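Local coordinates for protein pseudoaglycone deacetylase Dbv21 (Actinoplanes teichomyceticus, PDB 3DFI) that probably removes an acetyl group from the pseudoaglycone of the lipoglycopeptide antibiotic A40926, as a zinc-dependent deacetylase of the PIG-L family, at residues Pro51-Pro54 / Ala55-Arg58; Arg58-Ala61 / Arg62-Leu65; Lys162-Arg165 / Asp166-Leu170. All coordinates share one frame; numbering follows the deposited sequence.

Contact 1 of 3, residues Pro51-Pro54 / Ala55-Arg58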
loop_
_atom_site.group_PDB
_atom_site.type_symbol
_atom_site.label_atom_id
_atom_site.label_comp_id
_atom_site.label_asym_id
_atom_site.label_seq_id
_atom_site.Cartn_x
_atom_site.Cartn_y
_atom_site.Cartn_z
ATOM N N PRO A 51 21.748 11.051 -13.454
ATOM C CA PRO A 51 22.288 9.685 -13.445
ATOM C C PRO A 51 22.175 8.986 -12.096
ATOM O O PRO A 51 22.113 9.650 -11.059
ATOM C CB PRO A 51 23.760 9.882 -13.827
ATOM C CG PRO A 51 24.075 11.342 -13.560
ATOM C CD PRO A 51 22.797 12.050 -13.183
ATOM N N TYR A 52 22.151 7.653 -12.123
ATOM C CA TYR A 52 21.965 6.849 -10.913
ATOM C C TYR A 52 23.212 6.068 -10.515
ATOM O O TYR A 52 24.172 5.984 -11.276
ATOM C CB TYR A 52 20.809 5.861 -11.103
ATOM C CG TYR A 52 19.479 6.505 -11.395
ATOM C CD1 TYR A 52 18.774 7.173 -10.391
ATOM C CD2 TYR A 52 18.917 6.437 -12.674
ATOM C CE1 TYR A 52 17.554 7.772 -10.649
ATOM C CE2 TYR A 52 17.683 7.029 -12.943
ATOM C CZ TYR A 52 17.011 7.690 -11.919
ATOM O OH TYR A 52 15.811 8.286 -12.167
ATOM N N SER A 53 23.176 5.491 -9.315
ATOM C CA SER A 53 24.211 4.566 -8.855
ATOM C C SER A 53 24.047 3.206 -9.544
ATOM O O SER A 53 22.926 2.831 -9.901
ATOM C CB SER A 53 24.133 4.389 -7.334
ATOM O OG SER A 53 23.012 3.606 -6.962
ATOM N N PRO A 54 25.156 2.458 -9.725
ATOM C CA PRO A 54 25.049 1.091 -10.256
ATOM C C PRO A 54 24.014 0.234 -9.508
ATOM O O PRO A 54 23.282 -0.530 -10.135
ATOM C CB PRO A 54 26.457 0.525 -10.054
ATOM C CG PRO A 54 27.342 1.717 -10.065
ATOM C CD PRO A 54 26.559 2.835 -9.456
ATOM N N ALA A 55 23.949 0.376 -8.184
ATOM C CA ALA A 55 22.988 -0.366 -7.364
ATOM C C ALA A 55 21.535 -0.034 -7.719
ATOM O O ALA A 55 20.643 -0.880 -7.564
ATOM C CB ALA A 55 23.246 -0.113 -5.892
ATOM N N ALA A 56 21.309 1.198 -8.187
ATOM C CA ALA A 56 19.985 1.651 -8.632
ATOM C C ALA A 56 19.766 1.265 -10.090
ATOM O O ALA A 56 18.648 0.945 -10.492
ATOM C CB ALA A 56 19.849 3.156 -8.467
ATOM N N GLU A 57 20.847 1.312 -10.866
ATOM C CA GLU A 57 20.848 0.909 -12.267
ATOM C C GLU A 57 20.438 -0.558 -12.412
ATOM O O GLU A 57 19.857 -0.951 -13.423
ATOM C CB GLU A 57 22.245 1.086 -12.859
ATOM C CG GLU A 57 22.271 1.531 -14.303
ATOM C CD GLU A 57 22.585 3.012 -14.446
ATOM O OE1 GLU A 57 21.878 3.830 -13.815
ATOM O OE2 GLU A 57 23.539 3.353 -15.192
ATOM N N ARG A 58 20.751 -1.354 -11.390
ATOM C CA ARG A 58 20.506 -2.791 -11.392
ATOM C C ARG A 58 19.023 -3.054 -11.194
ATOM O O ARG A 58 18.441 -3.904 -11.863
ATOM C CB ARG A 58 21.338 -3.462 -10.287
ATOM C CG ARG A 58 21.756 -4.914 -10.556
ATOM C CD ARG A 58 20.951 -5.891 -9.688
ATOM N NE ARG A 58 21.510 -7.249 -9.707
ATOM C CZ ARG A 58 21.133 -8.243 -8.901
ATOM N NH1 ARG A 58 20.188 -8.054 -7.982
ATOM N NH2 ARG A 58 21.709 -9.435 -9.007
#
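Y52 meets the incoming helix through the root of its side chain: its CB lies 3.9 Å from A56 CB and 3.6 Å from E57 OE1. The carboxylate of E57 comes at the edge of the phenol ring, the two planes almost perpendicular (87°). Farther out the ring leaves the helix start and turns toward H60, farther along helix 54-63, and its hydroxyl is hydrogen-bonded to the backbone at A48 and A71. S53 is the N-cap. Its OG, set between the backbone N and the carbonyl carbon (chi1 73°), folds back to accept from A56 N at 3.2 Å, a moderately bent bond. The carbonyl of the same serine accepts too: S53 O receives E57 N at 2.7 Å, nearly end-on to the C=O, and A56 N at 2.9 Å, this donor standing well above the carbonyl plane. P54 then opens the helix, its O accepting from R58 N at 2.9 Å; P54 itself brings no N-H that would need a partner. The A56 N-H is thus shared by the two serine oxygens, OG capping it, while E57 N makes an ordinary helical bond, consistent with S53 marking the start of the helix.

Contact 2 of 3, residues Arg58-Ala61 / Arg62-Leu65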
loop_
_atom_site.group_PDB
_atom_site.type_symbol
_atom_site.label_atom_id
_atom_site.label_comp_id
_atom_site.label_asym_id
_atom_site.label_seq_id
_atom_site.Cartn_x
_atom_site.Cartn_y
_atom_site.Cartn_z
ATOM N N ARG A 58 20.751 -1.354 -11.390
ATOM C CA ARG A 58 20.506 -2.791 -11.392
ATOM C C ARG A 58 19.023 -3.054 -11.194
ATOM O O ARG A 58 18.441 -3.904 -11.863
ATOM C CB ARG A 58 21.338 -3.462 -10.287
ATOM C CG ARG A 58 21.756 -4.914 -10.556
ATOM C CD ARG A 58 20.951 -5.891 -9.688
ATOM N NE ARG A 58 21.510 -7.249 -9.707
ATOM C CZ ARG A 58 21.133 -8.243 -8.901
ATOM N NH1 ARG A 58 20.188 -8.054 -7.982
ATOM N NH2 ARG A 58 21.709 -9.435 -9.007
ATOM N N PHE A 59 18.427 -2.310 -10.272
ATOM C CA PHE A 59 16.991 -2.383 -10.005
ATOM C C PHE A 59 16.179 -1.854 -11.178
ATOM O O PHE A 59 15.111 -2.387 -11.485
ATOM C CB PHE A 59 16.633 -1.591 -8.747
ATOM C CG PHE A 59 16.524 -2.432 -7.508
ATOM C CD1 PHE A 59 15.298 -2.970 -7.128
ATOM C CD2 PHE A 59 17.643 -2.679 -6.715
ATOM C CE1 PHE A 59 15.180 -3.747 -5.976
ATOM C CE2 PHE A 59 17.543 -3.457 -5.557
ATOM C CZ PHE A 59 16.306 -3.993 -5.188
ATOM N N HIS A 60 16.691 -0.802 -11.813
ATOM C CA HIS A 60 16.031 -0.189 -12.955
ATOM C C HIS A 60 16.057 -1.131 -14.162
ATOM O O HIS A 60 15.022 -1.373 -14.770
ATOM C CB HIS A 60 16.645 1.172 -13.294
ATOM C CG HIS A 60 16.495 2.197 -12.206
ATOM N ND1 HIS A 60 17.191 3.386 -12.208
ATOM C CD2 HIS A 60 15.739 2.207 -11.080
ATOM C CE1 HIS A 60 16.863 4.091 -11.140
ATOM N NE2 HIS A 60 15.988 3.396 -10.436
ATOM N N ALA A 61 17.234 -1.669 -14.485
ATOM C CA ALA A 61 17.377 -2.668 -15.553
ATOM C C ALA A 61 16.402 -3.839 -15.408
ATOM O O ALA A 61 15.848 -4.296 -16.407
ATOM C CB ALA A 61 18.822 -3.173 -15.654
ATOM N N ARG A 62 16.201 -4.308 -14.176
ATOM C CA ARG A 62 15.217 -5.352 -13.858
ATOM C C ARG A 62 13.758 -4.938 -14.093
ATOM O O ARG A 62 12.886 -5.796 -14.323
ATOM C CB ARG A 62 15.372 -5.832 -12.405
ATOM C CG ARG A 62 15.425 -7.368 -12.277
ATOM C CD ARG A 62 15.429 -7.888 -10.831
ATOM N NE ARG A 62 15.842 -6.888 -9.834
ATOM C CZ ARG A 62 16.690 -7.118 -8.827
ATOM N NH1 ARG A 62 17.255 -8.312 -8.678
ATOM N NH2 ARG A 62 16.994 -6.144 -7.975
ATOM N N TRP A 63 13.487 -3.639 -14.005
ATOM C CA TRP A 63 12.157 -3.123 -14.312
ATOM C C TRP A 63 11.990 -2.849 -15.816
ATOM O O TRP A 63 10.893 -2.543 -16.276
ATOM C CB TRP A 63 11.884 -1.860 -13.519
ATOM C CG TRP A 63 11.862 -2.077 -12.037
ATOM C CD1 TRP A 63 11.614 -3.250 -11.375
ATOM C CD2 TRP A 63 12.066 -1.083 -11.031
ATOM N NE1 TRP A 63 11.673 -3.048 -10.018
ATOM C CE2 TRP A 63 11.938 -1.724 -9.779
ATOM C CE3 TRP A 63 12.330 0.285 -11.063
ATOM C CZ2 TRP A 63 12.089 -1.048 -8.578
ATOM C CZ3 TRP A 63 12.473 0.961 -9.851
ATOM C CH2 TRP A 63 12.359 0.291 -8.636
ATOM N N GLY A 64 13.074 -2.969 -16.573
ATOM C CA GLY A 64 13.024 -2.764 -18.018
ATOM C C GLY A 64 13.287 -1.334 -18.457
ATOM O O GLY A 64 12.974 -0.969 -19.600
ATOM N N LEU A 65 13.881 -0.546 -17.555
ATOM C CA LEU A 65 14.192 0.875 -17.788
ATOM C C LEU A 65 15.640 1.072 -18.240
ATOM O O LEU A 65 16.527 0.333 -17.822
ATOM C CB LEU A 65 13.929 1.714 -16.516
ATOM C CG LEU A 65 12.545 1.613 -15.857
ATOM C CD1 LEU A 65 12.478 2.449 -14.598
ATOM C CD2 LEU A 65 11.440 2.026 -16.830
#
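R62 lays its guanidinium end over F59: NH2 sits above the centre of the ring, 3.4 Å from its plane, with R62 CZ 4.6 Å from the F59 centroid and close to the ring normal. This is a cation-pi contact made with the guanidinium steeply inclined, its plane 77° from that of the phenyl, so one nitrogen rather than the flat group faces the ring. A bend at chi3 (-20°) swings the arginine back along the helix. It also brings R62 NH1 to 3.0 Å from R58 NH1, two donors of like charge with no bond between them.

One turn on from F59, W63 spreads its indole over the F59 carbonyl, F59 O lying 3.3 Å from the plane toward the rim, and its CZ2 touches CD1 of the F59 ring. W63 CZ3 reaches the edge of the H60 imidazole, 3.7 Å from H60 CD2, with the ring planes 36° apart. H60 NE2 itself bonds Y100 OH, while W63 also packs on R75 and helix 227-233. At the end, H60 O accepts from L65 N at 3.1 Å and A61 O from G64 N at 3.1 Å. With G64 at positive phi, these two bonds make the Schellman motif that closes helix 54-63, whose W63 side chain lies about 10 Å from the zinc ion.

Contact 3 of 3, residues Lys162-Arg165 / Asp166-Leu170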
loop_
_atom_site.group_PDB
_atom_site.type_symbol
_atom_site.label_atom_id
_atom_site.label_comp_id
_atom_site.label_asym_id
_atom_site.label_seq_id
_atom_site.Cartn_x
_atom_site.Cartn_y
_atom_site.Cartn_z
ATOM N N LYS A 162 7.488 -1.163 7.449
ATOM C CA LYS A 162 7.534 -0.997 8.907
ATOM C C LYS A 162 7.513 0.495 9.262
ATOM O O LYS A 162 6.700 0.929 10.086
ATOM C CB LYS A 162 8.771 -1.702 9.482
ATOM C CG LYS A 162 8.811 -1.848 10.995
ATOM C CD LYS A 162 10.034 -2.649 11.410
ATOM C CE LYS A 162 10.049 -2.956 12.897
ATOM N NZ LYS A 162 10.851 -1.955 13.676
ATOM N N ALA A 163 8.356 1.294 8.604
ATOM C CA ALA A 163 8.402 2.731 8.901
ATOM C C ALA A 163 7.048 3.395 8.602
ATOM O O ALA A 163 6.548 4.161 9.433
ATOM C CB ALA A 163 9.518 3.414 8.130
ATOM N N THR A 164 6.463 3.093 7.433
ATOM C CA THR A 164 5.167 3.675 7.037
ATOM C C THR A 164 4.041 3.334 8.054
ATOM O O THR A 164 3.294 4.218 8.523
ATOM C CB THR A 164 4.801 3.213 5.642
ATOM O OG1 THR A 164 5.804 3.698 4.734
ATOM C CG2 THR A 164 3.392 3.726 5.219
ATOM N N ARG A 165 3.952 2.056 8.386
ATOM C CA ARG A 165 2.987 1.561 9.369
ATOM C C ARG A 165 3.128 2.274 10.719
ATOM O O ARG A 165 2.139 2.806 11.260
ATOM C CB ARG A 165 3.145 0.034 9.555
ATOM C CG ARG A 165 2.196 -0.562 10.598
ATOM C CD ARG A 165 2.640 -1.950 11.003
ATOM N NE ARG A 165 3.893 -1.866 11.757
ATOM C CZ ARG A 165 4.596 -2.914 12.162
ATOM N NH1 ARG A 165 4.177 -4.126 11.876
ATOM N NH2 ARG A 165 5.726 -2.739 12.836
ATOM N N ASP A 166 4.353 2.279 11.256
ATOM C CA ASP A 166 4.618 2.833 12.578
ATOM C C ASP A 166 4.271 4.330 12.640
ATOM O O ASP A 166 3.656 4.810 13.613
ATOM C CB ASP A 166 6.073 2.562 12.994
ATOM C CG ASP A 166 6.329 1.067 13.334
ATOM O OD1 ASP A 166 5.422 0.214 13.145
ATOM O OD2 ASP A 166 7.440 0.746 13.817
ATOM N N ALA A 167 4.658 5.049 11.584
ATOM C CA ALA A 167 4.357 6.477 11.474
ATOM C C ALA A 167 2.847 6.724 11.366
ATOM O O ALA A 167 2.343 7.660 11.977
ATOM C CB ALA A 167 5.094 7.098 10.261
ATOM N N THR A 168 2.147 5.862 10.610
ATOM C CA THR A 168 0.703 5.979 10.421
ATOM C C THR A 168 -0.047 5.712 11.734
ATOM O O THR A 168 -0.994 6.433 12.075
ATOM C CB THR A 168 0.161 5.057 9.292
ATOM O OG1 THR A 168 0.885 5.267 8.070
ATOM C CG2 THR A 168 -1.346 5.327 9.062
ATOM N N LEU A 169 0.407 4.728 12.505
ATOM C CA LEU A 169 -0.218 4.453 13.820
ATOM C C LEU A 169 -0.168 5.651 14.769
ATOM O O LEU A 169 -1.155 5.979 15.432
ATOM C CB LEU A 169 0.419 3.228 14.485
ATOM C CG LEU A 169 0.067 1.878 13.834
ATOM C CD1 LEU A 169 1.144 0.838 14.134
ATOM C CD2 LEU A 169 -1.314 1.386 14.330
ATOM N N LEU A 170 0.990 6.293 14.841
ATOM C CA LEU A 170 1.159 7.528 15.623
ATOM C C LEU A 170 0.298 8.707 15.118
ATOM O O LEU A 170 -0.310 9.447 15.907
ATOM C CB LEU A 170 2.645 7.927 15.634
ATOM C CG LEU A 170 3.579 7.086 16.511
ATOM C CD1 LEU A 170 5.033 7.319 16.116
ATOM C CD2 LEU A 170 3.360 7.363 18.004
#
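A kink at chi3 (69°) in the otherwise extended chain of R165 curls its guanidinium back toward its neighbour D166, whose CG stands beside its own backbone N, anti to the carbonyl carbon (chi1 -72°). The two side chains run alongside each other in the same direction, and their flat groups are nearly coplanar, 14° apart. The grip is side-on and converges on a single oxygen: R165 NE reaches D166 OD1 at 2.9 Å, nearly along the C-O axis, and R165 NH2 reaches the same OD1 at 3.0 Å on its syn side. Both donors keep it close to the guanidinium plane. L169 touches the aliphatic part of the arginine, with R165 CG 3.9 Å from L169 CD1.

One turn apart, T164 and T168 point the same way from the helix. T168 OG1 donates to T164 O at 2.7 Å, while T168 N binds that carbonyl at 2.9 Å from the opposite face of its plane. Both threonines are buried against strands 9-14 and 148-152, and the carbonyls of D160 and T164 in their own helix satisfy their hydroxyls. This is helix 159-174 of the beta-alpha-beta unit between strands 148-152 and 179-182, which also carries the zinc ligand H161 next to K162. On the charged side, K162 NZ stays 4.4 Å from D166 OD2, beyond a salt bridge. The positive neighbours would probably stabilise D166 as a carboxylate, while D166, V153 O (to NH1) and E196 O (to NH2) together hold the guanidinium of R165.

Overall arrangement
Following the chain from the N terminus, contact 1 comes first, where the loop after strand 37-42 turns into helix 54-63. Contact 2 continues along that helix to its end, so the pair describes one short helix from cap to cap; they share R58, and Y52 meets H60 edge-to-face, joining the entry loop to the later turn. Contact 3 follows much later, in helix 159-174 of the beta-alpha-beta unit between strands 148-152 and 179-182. None nests in or crosses another: each is local and closes no long loop. Contact 3 is about 28 Å, centre to centre, from either of the others. Contacts 2 and 3 both lie nearer the zinc ion than contact 1, which sits at the surface.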